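Local coordinates for tapirin (PDB 6N2C), which binds cellulose and probably helps its extremely thermophilic bacterium adhere to plant biomass, at residues A[183-188]-A[203-208]; A[469-474]-A[515-520]; A[482-487]-A[510-515]; A[532-537]-A[553-558]. All blocks are in the same frame, centred on the assembly; numbering follows the deposited sequence.

Contact 1 of 4, residues A[183-188]-A[203-208]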
loop_
_atom_site.group_PDB
_atom_site.type_symbol
_atom_site.label_atom_id
_atom_site.label_comp_id
_atom_site.label_asym_id
_atom_site.label_seq_id
_atom_site.Cartn_x
_atom_site.Cartn_y
_atom_site.Cartn_z
ATOM N N PHE A 183 -13.301 16.733 0.890
ATOM C CA PHE A 183 -12.069 17.289 0.315
ATOM C C PHE A 183 -11.496 18.477 1.017
ATOM O O PHE A 183 -10.503 19.060 0.554
ATOM C CB PHE A 183 -12.168 17.336 -1.232
ATOM C CG PHE A 183 -12.088 15.994 -1.834
ATOM C CD1 PHE A 183 -10.837 15.460 -2.148
ATOM C CD2 PHE A 183 -13.224 15.191 -1.877
ATOM C CE1 PHE A 183 -10.759 14.150 -2.563
ATOM C CE2 PHE A 183 -13.157 13.901 -2.338
ATOM C CZ PHE A 183 -11.849 13.391 -2.635
ATOM N N THR A 184 -12.066 18.895 2.169
ATOM C CA THR A 184 -11.387 19.851 2.994
ATOM C C THR A 184 -10.342 19.169 3.955
ATOM O O THR A 184 -9.692 19.890 4.794
ATOM C CB THR A 184 -12.328 20.690 3.903
ATOM O OG1 THR A 184 -12.910 19.851 4.891
ATOM C CG2 THR A 184 -13.392 21.375 3.039
ATOM N N THR A 185 -10.207 17.862 3.845
ATOM C CA THR A 185 -9.244 17.076 4.662
ATOM C C THR A 185 -8.036 16.583 3.859
ATOM O O THR A 185 -7.323 15.702 4.303
ATOM C CB THR A 185 -9.922 15.870 5.356
ATOM O OG1 THR A 185 -10.276 14.857 4.428
ATOM C CG2 THR A 185 -11.173 16.346 6.103
ATOM N N TYR A 186 -7.875 17.126 2.656
ATOM C CA TYR A 186 -6.779 16.715 1.752
ATOM C C TYR A 186 -5.715 17.747 1.631
ATOM O O TYR A 186 -5.984 18.920 1.308
ATOM C CB TYR A 186 -7.314 16.298 0.349
ATOM C CG TYR A 186 -7.995 14.939 0.298
ATOM C CD1 TYR A 186 -9.219 14.733 0.898
ATOM C CD2 TYR A 186 -7.451 13.925 -0.414
ATOM C CE1 TYR A 186 -9.859 13.508 0.858
ATOM C CE2 TYR A 186 -8.108 12.716 -0.546
ATOM C CZ TYR A 186 -9.305 12.508 0.104
ATOM O OH TYR A 186 -9.942 11.292 -0.000
ATOM N N GLY A 187 -4.461 17.350 1.813
ATOM C CA GLY A 187 -3.375 18.249 1.685
ATOM C C GLY A 187 -2.818 18.357 0.273
ATOM O O GLY A 187 -2.301 19.408 -0.136
ATOM N N LEU A 188 -2.904 17.248 -0.458
ATOM C CA LEU A 188 -2.412 17.169 -1.880
ATOM C C LEU A 188 -3.453 16.373 -2.657
ATOM O O LEU A 188 -3.908 15.273 -2.253
ATOM C CB LEU A 188 -0.982 16.512 -1.987
ATOM C CG LEU A 188 0.071 17.155 -1.123
ATOM C CD1 LEU A 188 1.302 16.283 -1.148
ATOM C CD2 LEU A 188 0.408 18.545 -1.538
ATOM N N THR A 203 3.716 15.862 5.545
ATOM C CA THR A 203 2.849 15.556 6.656
ATOM C C THR A 203 1.453 15.965 6.195
ATOM O O THR A 203 1.261 17.123 5.852
ATOM C CB THR A 203 3.259 16.292 7.925
ATOM O OG1 THR A 203 4.658 16.060 8.223
ATOM C CG2 THR A 203 2.432 15.819 9.132
ATOM N N THR A 204 0.548 15.003 6.126
ATOM C CA THR A 204 -0.790 15.275 5.609
ATOM C C THR A 204 -1.843 14.521 6.297
ATOM O O THR A 204 -1.594 13.598 7.107
ATOM C CB THR A 204 -0.825 15.095 4.092
ATOM O OG1 THR A 204 -2.043 15.702 3.561
ATOM C CG2 THR A 204 -0.883 13.600 3.757
ATOM N N ARG A 205 -3.101 14.870 6.006
ATOM C CA ARG A 205 -4.211 14.048 6.422
ATOM C C ARG A 205 -4.475 13.129 5.265
ATOM O O ARG A 205 -3.872 12.014 5.240
ATOM C CB ARG A 205 -5.483 14.825 6.822
ATOM C CG ARG A 205 -5.398 15.569 8.099
ATOM C CD ARG A 205 -6.799 16.029 8.469
ATOM N NE ARG A 205 -7.758 14.941 8.742
ATOM C CZ ARG A 205 -8.959 15.138 9.280
ATOM N NH1 ARG A 205 -9.416 16.375 9.544
ATOM N NH2 ARG A 205 -9.753 14.097 9.490
ATOM N N ASN A 206 -5.233 13.584 4.260
ATOM C CA ASN A 206 -5.491 12.741 3.067
ATOM C C ASN A 206 -4.796 13.186 1.826
ATOM O O ASN A 206 -4.576 14.379 1.635
ATOM C CB ASN A 206 -6.984 12.576 2.928
ATOM C CG ASN A 206 -7.579 11.903 4.164
ATOM O OD1 ASN A 206 -7.000 10.937 4.683
ATOM N ND2 ASN A 206 -8.747 12.399 4.687
ATOM N N MET A 207 -4.480 12.223 0.905
ATOM C CA MET A 207 -3.823 12.561 -0.338
ATOM C C MET A 207 -4.417 11.689 -1.423
ATOM O O MET A 207 -4.764 10.525 -1.159
ATOM C CB MET A 207 -2.284 12.257 -0.233
ATOM C CG MET A 207 -1.554 12.345 -1.558
ATOM S SD MET A 207 0.310 12.231 -1.422
ATOM C CE MET A 207 0.324 11.946 0.360
ATOM N N TYR A 208 -4.771 12.324 -2.538
ATOM C CA TYR A 208 -5.333 11.635 -3.654
ATOM C C TYR A 208 -4.559 11.950 -4.927
ATOM O O TYR A 208 -4.175 13.100 -5.219
ATOM C CB TYR A 208 -6.813 12.061 -3.903
ATOM C CG TYR A 208 -7.453 11.552 -5.191
ATOM C CD1 TYR A 208 -7.329 12.218 -6.430
ATOM C CD2 TYR A 208 -8.250 10.464 -5.180
ATOM C CE1 TYR A 208 -7.869 11.671 -7.569
ATOM C CE2 TYR A 208 -8.816 9.938 -6.309
ATOM C CZ TYR A 208 -8.641 10.591 -7.510
ATOM O OH TYR A 208 -9.232 10.096 -8.662
#

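Contact 2 of 4, residues A[469-474]-A[515-520]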
loop_
_atom_site.group_PDB
_atom_site.type_symbol
_atom_site.label_atom_id
_atom_site.label_comp_id
_atom_site.label_asym_id
_atom_site.label_seq_id
_atom_site.Cartn_x
_atom_site.Cartn_y
_atom_site.Cartn_z
ATOM N N ASP A 469 -13.824 21.099 -12.445
ATOM C CA ASP A 469 -14.433 21.725 -13.629
ATOM C C ASP A 469 -15.454 22.766 -13.281
ATOM O O ASP A 469 -15.901 23.483 -14.206
ATOM C CB ASP A 469 -15.052 20.668 -14.546
ATOM C CG ASP A 469 -13.996 19.878 -15.343
ATOM O OD1 ASP A 469 -12.811 20.264 -15.412
ATOM O OD2 ASP A 469 -14.385 18.904 -15.970
ATOM N N ASN A 470 -15.865 22.882 -11.997
ATOM C CA ASN A 470 -16.755 23.913 -11.547
ATOM C C ASN A 470 -15.997 25.221 -11.274
ATOM O O ASN A 470 -16.620 26.172 -10.806
ATOM C CB ASN A 470 -17.618 23.487 -10.384
ATOM C CG ASN A 470 -18.685 22.525 -10.809
ATOM O OD1 ASN A 470 -18.965 22.420 -12.044
ATOM N ND2 ASN A 470 -19.378 21.896 -9.854
ATOM N N ILE A 471 -14.681 25.270 -11.513
ATOM C CA ILE A 471 -13.946 26.514 -11.444
ATOM C C ILE A 471 -14.131 27.198 -12.818
ATOM O O ILE A 471 -13.489 26.781 -13.789
ATOM C CB ILE A 471 -12.447 26.306 -11.183
ATOM C CG1 ILE A 471 -12.183 25.584 -9.861
ATOM C CG2 ILE A 471 -11.713 27.594 -11.235
ATOM C CD1 ILE A 471 -10.809 25.047 -9.789
ATOM N N VAL A 472 -15.015 28.221 -12.867
ATOM C CA VAL A 472 -15.296 28.976 -14.121
ATOM C C VAL A 472 -14.805 30.404 -14.037
ATOM O O VAL A 472 -14.921 31.146 -15.001
ATOM C CB VAL A 472 -16.800 28.875 -14.491
ATOM C CG1 VAL A 472 -17.165 27.416 -14.647
ATOM C CG2 VAL A 472 -17.698 29.541 -13.447
ATOM N N GLU A 473 -14.295 30.803 -12.860
ATOM C CA GLU A 473 -13.735 32.135 -12.612
ATOM C C GLU A 473 -12.510 31.987 -11.753
ATOM O O GLU A 473 -12.406 31.029 -10.967
ATOM C CB GLU A 473 -14.771 33.055 -11.888
ATOM C CG GLU A 473 -14.946 32.907 -10.372
ATOM C CD GLU A 473 -15.858 33.990 -9.739
ATOM O OE1 GLU A 473 -16.427 34.833 -10.519
ATOM O OE2 GLU A 473 -16.005 34.017 -8.473
ATOM N N ASP A 474 -11.586 32.930 -11.863
ATOM C CA ASP A 474 -10.518 33.006 -10.902
ATOM C C ASP A 474 -10.979 33.720 -9.607
ATOM O O ASP A 474 -11.851 34.645 -9.656
ATOM C CB ASP A 474 -9.331 33.802 -11.448
ATOM C CG ASP A 474 -8.656 33.138 -12.624
ATOM O OD1 ASP A 474 -8.861 31.918 -12.895
ATOM O OD2 ASP A 474 -7.851 33.830 -13.271
ATOM N N PHE A 515 -2.622 28.284 -0.284
ATOM C CA PHE A 515 -3.717 27.393 -0.665
ATOM C C PHE A 515 -3.996 27.585 -2.157
ATOM O O PHE A 515 -4.408 28.679 -2.577
ATOM C CB PHE A 515 -4.968 27.718 0.184
ATOM C CG PHE A 515 -4.725 27.570 1.616
ATOM C CD1 PHE A 515 -4.810 26.357 2.257
ATOM C CD2 PHE A 515 -4.307 28.699 2.375
ATOM C CE1 PHE A 515 -4.556 26.224 3.617
ATOM C CE2 PHE A 515 -4.024 28.544 3.690
ATOM C CZ PHE A 515 -4.180 27.362 4.318
ATOM N N VAL A 516 -3.779 26.526 -2.929
ATOM C CA VAL A 516 -3.968 26.533 -4.389
ATOM C C VAL A 516 -4.965 25.503 -4.826
ATOM O O VAL A 516 -4.841 24.318 -4.498
ATOM C CB VAL A 516 -2.626 26.379 -5.117
ATOM C CG1 VAL A 516 -2.857 26.471 -6.613
ATOM C CG2 VAL A 516 -1.657 27.423 -4.715
ATOM N N ILE A 517 -6.010 25.934 -5.558
ATOM C CA ILE A 517 -6.989 25.047 -6.109
ATOM C C ILE A 517 -7.123 25.399 -7.587
ATOM O O ILE A 517 -7.584 26.537 -7.872
ATOM C CB ILE A 517 -8.338 25.153 -5.430
ATOM C CG1 ILE A 517 -8.235 24.875 -3.902
ATOM C CG2 ILE A 517 -9.301 24.112 -6.061
ATOM C CD1 ILE A 517 -7.963 26.149 -3.101
ATOM N N THR A 518 -6.778 24.490 -8.492
ATOM C CA THR A 518 -6.611 24.954 -9.899
ATOM C C THR A 518 -6.967 23.931 -10.912
ATOM O O THR A 518 -6.924 22.724 -10.635
ATOM C CB THR A 518 -5.198 25.397 -10.168
ATOM O OG1 THR A 518 -5.090 25.861 -11.548
ATOM C CG2 THR A 518 -4.167 24.313 -9.970
ATOM N N LYS A 519 -7.571 24.396 -12.028
ATOM C CA LYS A 519 -7.837 23.504 -13.157
ATOM C C LYS A 519 -6.593 23.163 -13.944
ATOM O O LYS A 519 -6.599 22.231 -14.743
ATOM C CB LYS A 519 -8.795 24.146 -14.125
ATOM C CG LYS A 519 -10.182 24.266 -13.664
ATOM C CD LYS A 519 -11.265 24.260 -14.823
ATOM C CE LYS A 519 -11.215 25.510 -15.646
ATOM N NZ LYS A 519 -12.516 25.775 -16.383
ATOM N N SER A 520 -5.517 23.891 -13.780
ATOM C CA SER A 520 -4.200 23.598 -14.359
ATOM C C SER A 520 -3.505 22.519 -13.527
ATOM O O SER A 520 -4.082 22.006 -12.552
ATOM C CB SER A 520 -3.294 24.879 -14.453
ATOM O OG SER A 520 -2.864 25.386 -13.175
HETATM O O HOH W 1 -15.115 24.278 -16.553
#

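Contact 3 of 4, residues A[482-487]-A[510-515]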
loop_
_atom_site.group_PDB
_atom_site.type_symbol
_atom_site.label_atom_id
_atom_site.label_comp_id
_atom_site.label_asym_id
_atom_site.label_seq_id
_atom_site.Cartn_x
_atom_site.Cartn_y
_atom_site.Cartn_z
ATOM N N ASN A 482 -1.836 35.609 7.620
ATOM C CA ASN A 482 -0.873 34.483 7.567
ATOM C C ASN A 482 -1.133 33.564 6.313
ATOM O O ASN A 482 -0.781 32.375 6.399
ATOM C CB ASN A 482 -0.871 33.649 8.842
ATOM C CG ASN A 482 -2.243 33.014 9.192
ATOM O OD1 ASN A 482 -3.278 33.506 8.768
ATOM N ND2 ASN A 482 -2.257 32.039 10.087
ATOM N N TYR A 483 -1.816 34.082 5.274
ATOM C CA TYR A 483 -2.094 33.244 4.119
ATOM C C TYR A 483 -2.455 33.928 2.844
ATOM O O TYR A 483 -2.925 35.095 2.829
ATOM C CB TYR A 483 -3.161 32.235 4.404
ATOM C CG TYR A 483 -4.566 32.822 4.618
ATOM C CD1 TYR A 483 -5.495 32.878 3.560
ATOM C CD2 TYR A 483 -5.032 33.174 5.898
ATOM C CE1 TYR A 483 -6.811 33.354 3.753
ATOM C CE2 TYR A 483 -6.371 33.584 6.089
ATOM C CZ TYR A 483 -7.232 33.732 5.023
ATOM O OH TYR A 483 -8.583 34.094 5.247
ATOM N N TYR A 484 -2.184 33.215 1.731
ATOM C CA TYR A 484 -2.657 33.565 0.436
ATOM C C TYR A 484 -3.346 32.386 -0.190
ATOM O O TYR A 484 -2.986 31.257 0.086
ATOM C CB TYR A 484 -1.534 34.016 -0.484
ATOM C CG TYR A 484 -0.899 35.324 -0.090
ATOM C CD1 TYR A 484 0.188 35.346 0.781
ATOM C CD2 TYR A 484 -1.364 36.515 -0.608
ATOM C CE1 TYR A 484 0.782 36.534 1.133
ATOM C CE2 TYR A 484 -0.789 37.733 -0.239
ATOM C CZ TYR A 484 0.299 37.729 0.617
ATOM O OH TYR A 484 0.881 38.910 0.981
ATOM N N SER A 485 -4.406 32.663 -0.932
ATOM C CA SER A 485 -5.190 31.622 -1.659
ATOM C C SER A 485 -5.234 31.974 -3.126
ATOM O O SER A 485 -5.060 33.136 -3.506
ATOM C CB SER A 485 -6.616 31.468 -1.135
ATOM O OG SER A 485 -6.713 31.250 0.275
ATOM N N LEU A 486 -5.460 30.939 -3.955
ATOM C CA LEU A 486 -5.710 31.084 -5.364
ATOM C C LEU A 486 -6.633 29.970 -5.803
ATOM O O LEU A 486 -6.345 28.774 -5.586
ATOM C CB LEU A 486 -4.368 31.070 -6.137
ATOM C CG LEU A 486 -4.448 30.944 -7.660
ATOM C CD1 LEU A 486 -5.118 32.195 -8.213
ATOM C CD2 LEU A 486 -3.129 30.565 -8.329
ATOM N N VAL A 487 -7.752 30.380 -6.475
ATOM C CA VAL A 487 -8.661 29.501 -7.171
ATOM C C VAL A 487 -8.491 29.925 -8.632
ATOM O O VAL A 487 -8.781 31.077 -8.928
ATOM C CB VAL A 487 -10.138 29.564 -6.741
ATOM C CG1 VAL A 487 -10.941 28.404 -7.354
ATOM C CG2 VAL A 487 -10.282 29.443 -5.189
ATOM N N SER A 510 8.898 34.082 8.810
ATOM C CA SER A 510 7.830 34.832 8.095
ATOM C C SER A 510 7.069 34.038 6.965
ATOM O O SER A 510 6.419 34.654 6.092
ATOM C CB SER A 510 8.387 36.183 7.563
ATOM O OG SER A 510 9.408 36.012 6.582
ATOM N N ASN A 511 7.170 32.703 6.983
ATOM C CA ASN A 511 6.377 31.848 6.093
ATOM C C ASN A 511 4.840 32.073 6.275
ATOM O O ASN A 511 4.313 32.085 7.386
ATOM C CB ASN A 511 6.700 30.362 6.349
ATOM C CG ASN A 511 6.189 29.438 5.257
ATOM O OD1 ASN A 511 6.864 29.262 4.256
ATOM N ND2 ASN A 511 5.125 28.741 5.506
ATOM N N VAL A 512 4.153 32.263 5.151
ATOM C CA VAL A 512 2.726 32.303 5.117
ATOM C C VAL A 512 2.184 31.059 4.458
ATOM O O VAL A 512 2.821 30.448 3.582
ATOM C CB VAL A 512 2.206 33.532 4.379
ATOM C CG1 VAL A 512 2.785 34.792 5.050
ATOM C CG2 VAL A 512 2.533 33.547 2.901
ATOM N N GLN A 513 0.977 30.759 4.818
ATOM C CA GLN A 513 0.315 29.608 4.269
ATOM C C GLN A 513 -0.114 29.857 2.871
ATOM O O GLN A 513 -0.438 30.956 2.502
ATOM C CB GLN A 513 -0.834 29.165 5.142
ATOM C CG GLN A 513 -0.544 28.935 6.654
ATOM C CD GLN A 513 -1.721 28.821 7.569
ATOM O OE1 GLN A 513 -2.868 29.095 7.154
ATOM N NE2 GLN A 513 -1.475 28.495 8.859
ATOM N N ILE A 514 -0.177 28.755 2.095
ATOM C CA ILE A 514 -0.460 28.828 0.672
ATOM C C ILE A 514 -1.545 27.823 0.358
ATOM O O ILE A 514 -1.379 26.651 0.645
ATOM C CB ILE A 514 0.801 28.556 -0.170
ATOM C CG1 ILE A 514 1.917 29.599 0.045
ATOM C CG2 ILE A 514 0.468 28.456 -1.643
ATOM C CD1 ILE A 514 1.542 30.919 -0.463
ATOM N N PHE A 515 -2.622 28.284 -0.284
ATOM C CA PHE A 515 -3.717 27.393 -0.665
ATOM C C PHE A 515 -3.996 27.585 -2.157
ATOM O O PHE A 515 -4.408 28.679 -2.577
ATOM C CB PHE A 515 -4.968 27.718 0.184
ATOM C CG PHE A 515 -4.725 27.570 1.616
ATOM C CD1 PHE A 515 -4.810 26.357 2.257
ATOM C CD2 PHE A 515 -4.307 28.699 2.375
ATOM C CE1 PHE A 515 -4.556 26.224 3.617
ATOM C CE2 PHE A 515 -4.024 28.544 3.690
ATOM C CZ PHE A 515 -4.180 27.362 4.318
#

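Contact 4 of 4, residues A[532-537]-A[553-558]. With ZN (zinc ion), chain C.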
loop_
_atom_site.group_PDB
_atom_site.type_symbol
_atom_site.label_atom_id
_atom_site.label_comp_id
_atom_site.label_asym_id
_atom_site.label_seq_id
_atom_site.Cartn_x
_atom_site.Cartn_y
_atom_site.Cartn_z
ATOM N N ASP A 532 3.103 25.271 3.998
ATOM C CA ASP A 532 1.996 24.874 4.853
ATOM C C ASP A 532 0.743 25.258 4.108
ATOM O O ASP A 532 0.608 26.420 3.700
ATOM C CB ASP A 532 1.999 25.701 6.142
ATOM C CG ASP A 532 3.088 25.290 7.112
ATOM O OD1 ASP A 532 3.499 24.131 7.018
ATOM O OD2 ASP A 532 3.411 26.067 7.951
ATOM N N GLY A 533 -0.148 24.307 3.932
ATOM C CA GLY A 533 -1.365 24.578 3.235
ATOM C C GLY A 533 -1.845 23.397 2.456
ATOM O O GLY A 533 -1.855 22.258 2.987
ATOM N N VAL A 534 -2.419 23.682 1.262
ATOM C CA VAL A 534 -3.103 22.643 0.496
ATOM C C VAL A 534 -2.752 22.957 -0.988
ATOM O O VAL A 534 -2.758 24.129 -1.421
ATOM C CB VAL A 534 -4.647 22.679 0.739
ATOM C CG1 VAL A 534 -5.431 21.975 -0.235
ATOM C CG2 VAL A 534 -5.054 22.381 2.164
ATOM N N LEU A 535 -2.526 21.905 -1.778
ATOM C CA LEU A 535 -2.325 22.016 -3.233
ATOM C C LEU A 535 -3.238 21.020 -3.923
ATOM O O LEU A 535 -3.116 19.794 -3.675
ATOM C CB LEU A 535 -0.877 21.758 -3.608
ATOM C CG LEU A 535 0.201 22.623 -2.989
ATOM C CD1 LEU A 535 1.608 22.059 -3.321
ATOM C CD2 LEU A 535 0.094 24.093 -3.294
ATOM N N ILE A 536 -4.172 21.558 -4.748
ATOM C CA ILE A 536 -5.297 20.788 -5.365
ATOM C C ILE A 536 -5.258 21.183 -6.812
ATOM O O ILE A 536 -5.463 22.374 -7.145
ATOM C CB ILE A 536 -6.638 21.089 -4.724
ATOM C CG1 ILE A 536 -6.584 20.591 -3.254
ATOM C CG2 ILE A 536 -7.755 20.412 -5.502
ATOM C CD1 ILE A 536 -7.795 20.919 -2.447
ATOM N N ALA A 537 -5.025 20.176 -7.649
ATOM C CA ALA A 537 -4.843 20.426 -9.110
ATOM C C ALA A 537 -5.532 19.419 -9.958
ATOM O O ALA A 537 -5.622 18.214 -9.667
ATOM C CB ALA A 537 -3.368 20.527 -9.453
ATOM N N VAL A 553 -2.335 22.208 6.246
ATOM C CA VAL A 553 -3.112 23.027 7.121
ATOM C C VAL A 553 -4.509 23.138 6.468
ATOM O O VAL A 553 -4.595 23.408 5.276
ATOM C CB VAL A 553 -2.508 24.439 7.232
ATOM C CG1 VAL A 553 -3.447 25.491 7.929
ATOM C CG2 VAL A 553 -1.154 24.385 7.900
ATOM N N ARG A 554 -5.562 22.960 7.263
ATOM C CA ARG A 554 -6.937 23.209 6.763
ATOM C C ARG A 554 -7.090 24.543 6.039
ATOM O O ARG A 554 -6.611 25.607 6.500
ATOM C CB ARG A 554 -7.923 23.021 7.914
ATOM C CG ARG A 554 -9.386 23.035 7.533
ATOM C CD ARG A 554 -10.243 22.646 8.765
ATOM N NE ARG A 554 -11.643 22.469 8.393
ATOM C CZ ARG A 554 -12.597 23.405 8.383
ATOM N NH1 ARG A 554 -12.415 24.692 8.770
ATOM N NH2 ARG A 554 -13.799 23.022 7.974
ATOM N N MET A 555 -7.783 24.521 4.900
ATOM C CA MET A 555 -8.069 25.741 4.215
ATOM C C MET A 555 -8.796 26.760 5.131
ATOM O O MET A 555 -9.685 26.327 5.916
ATOM C CB MET A 555 -8.972 25.469 2.958
ATOM C CG MET A 555 -8.182 24.834 1.783
ATOM S SD MET A 555 -9.275 24.638 0.315
ATOM C CE MET A 555 -10.211 23.284 0.721
ATOM N N PRO A 556 -8.548 28.039 4.889
ATOM C CA PRO A 556 -9.238 29.030 5.732
ATOM C C PRO A 556 -10.777 28.930 5.422
ATOM O O PRO A 556 -11.208 28.660 4.271
ATOM C CB PRO A 556 -8.675 30.337 5.258
ATOM C CG PRO A 556 -7.328 29.984 4.652
ATOM C CD PRO A 556 -7.531 28.665 4.040
ATOM N N GLN A 557 -11.562 29.216 6.450
ATOM C CA GLN A 557 -12.995 29.054 6.301
ATOM C C GLN A 557 -13.571 29.876 5.158
ATOM O O GLN A 557 -14.469 29.366 4.520
ATOM C CB GLN A 557 -13.722 29.306 7.645
ATOM C CG GLN A 557 -15.195 28.885 7.593
ATOM C CD GLN A 557 -15.349 27.399 7.355
ATOM O OE1 GLN A 557 -14.781 26.589 8.050
ATOM N NE2 GLN A 557 -16.178 27.057 6.426
ATOM N N PRO A 558 -13.108 31.096 4.911
ATOM C CA PRO A 558 -13.692 31.889 3.811
ATOM C C PRO A 558 -13.386 31.238 2.442
ATOM O O PRO A 558 -14.212 31.301 1.507
ATOM C CB PRO A 558 -12.995 33.217 3.875
ATOM C CG PRO A 558 -12.278 33.237 5.192
ATOM C CD PRO A 558 -12.227 31.917 5.781
HETATM ZN ZN ZN C . 5.165 23.864 8.066
#

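Contact 1 of 4, residues A[183-188]-A[203-208]
Tyr-186 pairs with Asn-206 as a parallel beta bridge, although the touching parts of the two segments run 74° apart, the first chain turning a corner at Gly-187. Asn-206 uses both its backbone N and its backbone O: N donates to Thr-185 O (3.0 Å), and O accepts from Gly-187 N (3.0 Å). Beyond the corner, Tyr-208 N reaches Leu-188 O at 3.1 Å, whereas the buried Leu-188 N finds no partner. The side chains repeat this pairing. Asn-206 ND2 donates to Thr-185 OG1 at 2.9 Å, nearly in its own amide plane, and that hydroxyl is also bonded to Asp-182 O. With CG held beside its backbone N (chi1 -75°), the Tyr-186 ring is sandwiched: Asn-206 CB stands 3.4 Å from the ring centroid, a CH-pi contact, while Phe-183 CE1 covers the opposite face. Thr-185 CG2 lies over the Arg-205 guanidinium, 3.9 Å from Arg-205 NH1. At Gly-187 a beta carbon would run into Thr-204 OG1. Asn-206 OD1 continues to Asn-231 ND2 on the next strand, a coil-to-coil bonding of asparagines that recalls the asparagine ladders of parallel beta-helices, the fold built here.

Contact 2 of 4, residues A[469-474]-A[515-520]
Lys-519 NZ is held by two partners at the end of its long chain: it donates to Ile-471 O at 2.9 Å, nearly in line with that carbonyl, and to a water 3.0 Å from NZ. The same water donates to Asp-469 O at 2.6 Å, so one ammonium group ties together two backbone carbonyls, directly and through solvent, of a segment that forms no beta pairing with its neighbour. The carboxylate of Asp-469 is not in contact with it, OD1 lying 5.6 Å from Lys-519 NZ, though the opposite charge may add a mild attraction. Behind the polar tip, the aliphatic part of the lysine and the side chain of Ile-471 run alongside each other head to tail, Lys-519 CG meeting Ile-471 CB at 3.9 Å. A bend in the lysine chain (chi3 -70°) brings CE and NZ round to the carbonyl. Further in, Ile-471 CD1 touches Ile-517 CG2 at 4.1 Å, and Val-487 and Ile-568 also pack on Ile-471. A methionine in place of Lys-519 would probably leave Ile-471 O and the bridging water without their charged donor, and the 469-474 loop less firmly held. The contact illustrates how an irregular loop is fastened to the side of a parallel beta-helix, at the turn that follows strand 513-518.

Contact 3 of 4, residues A[482-487]-A[510-515]
The Phe-515 ring is met at its rim, with Tyr-483 CB in its plane at 3.9 Å from Phe-515 CE2 and Gln-513 OE1 also at the edge; the Tyr-484 ring likewise takes Val-512 CG2 at its edge, 3.6 Å from Tyr-484 CD1. These rings flank two parallel strands at the end of the beta-helix, joined in sequence through helix 494-500, with strand axes only 11° from parallel. Tyr-483, Ser-485, Gln-513 and Phe-515 share one face of the pair, on which Leu-559 and Pro-556 also pack against Phe-515; Tyr-484 and Ile-514 lie on the other, where Tyr-484 packs on Ile-499 of helix 494-500. Tyr-483 CG sits between its backbone N and carbonyl carbon (chi1 68°), which swings the ring away from the neighbouring strand and leaves CB to make the touch. At the open end of the ladder, the Asn-482 and Gln-513 amides lie side by side and point the same way, with Asn-482 ND2 3.8 Å from Gln-513 NE2. Shortening Gln-513 to an alanine would probably open a gap beside the Asn-482 amide and at the edge of the Phe-515 ring. The backbone bonds alternate in direction between the strands: Tyr-484 N donates to Gln-513 O at 3.0 Å, Phe-515 N to Tyr-484 O and Leu-486 N to Phe-515 O, while Gln-513 N approaches Asn-482 O at 2.9 Å from 38° above the carbonyl plane.

Contact 4 of 4, residues A[532-537]-A[553-558]
Val-534 CG2 presses to 3.3 Å from Val-553 O and meets Met-555 CG at 4.0 Å, the two side chains crossing at about a right angle; this is the close-packed half of the contact, backed by Phe-515, Ile-560 and Leu-563 against Met-555. Beside it, Val-553 N donates to Gly-533 O at 3.3 Å, a long bond that reaches the carbonyl well to one side of its axis. Gly-533 turns the chain with backbone angles (phi 147°, psi -143°) at which a side chain would collide with the carbonyl oxygen of Asp-532. The corner separates two faces of the parallel beta-helix: strand 530-532 ends in the zinc site, and strand 534-537 begins on the next face. With Val-553 CG1 anti to the backbone N (chi1 168°), CG2 falls beside that N and rests on Asp-532 CB at 3.8 Å, packing behind the ligand. One carboxylate oxygen binds the metal, Asp-532 OD1 lying 2.0 Å from the zinc ion, and His-530 and Glu-551 supply the other protein ligands. Between the two packed residues Val-553 and Met-555, Arg-554 turns its side chain away to the exposed side, modelled in two conformers, one of which places NH1 by Gln-557 OE1, a bond best treated as doubtful. Past Met-555, Pro-556 takes the N-cap position of helix 557-565.

In the fold
Contacts 1, 3 and 4 follow neighbouring strands of one face of the beta-helix: strand 534-537 of contact 4 lies between strand 186-190 of contact 1 and strand 513-518, which contacts 2 and 3 share. Contacts 1, 2 and 4 are mostly buried, contact 3 only partly. Contact 1, the nearest to the chain's centre, combines backbone pairing with an asparagine side chain packed on a tyrosine ring. Contact 3, at the outer end, keeps the backbone ladder but has side chains partly open to solvent. Contact 4 has a single backbone bond and relies on valine packing beside a metal ligand. Contact 2 lacks strand pairing altogether, replacing it with a lysine, a water and an isoleucine. Gly-187 O and Leu-535 N probably bond contact 1 to contact 4.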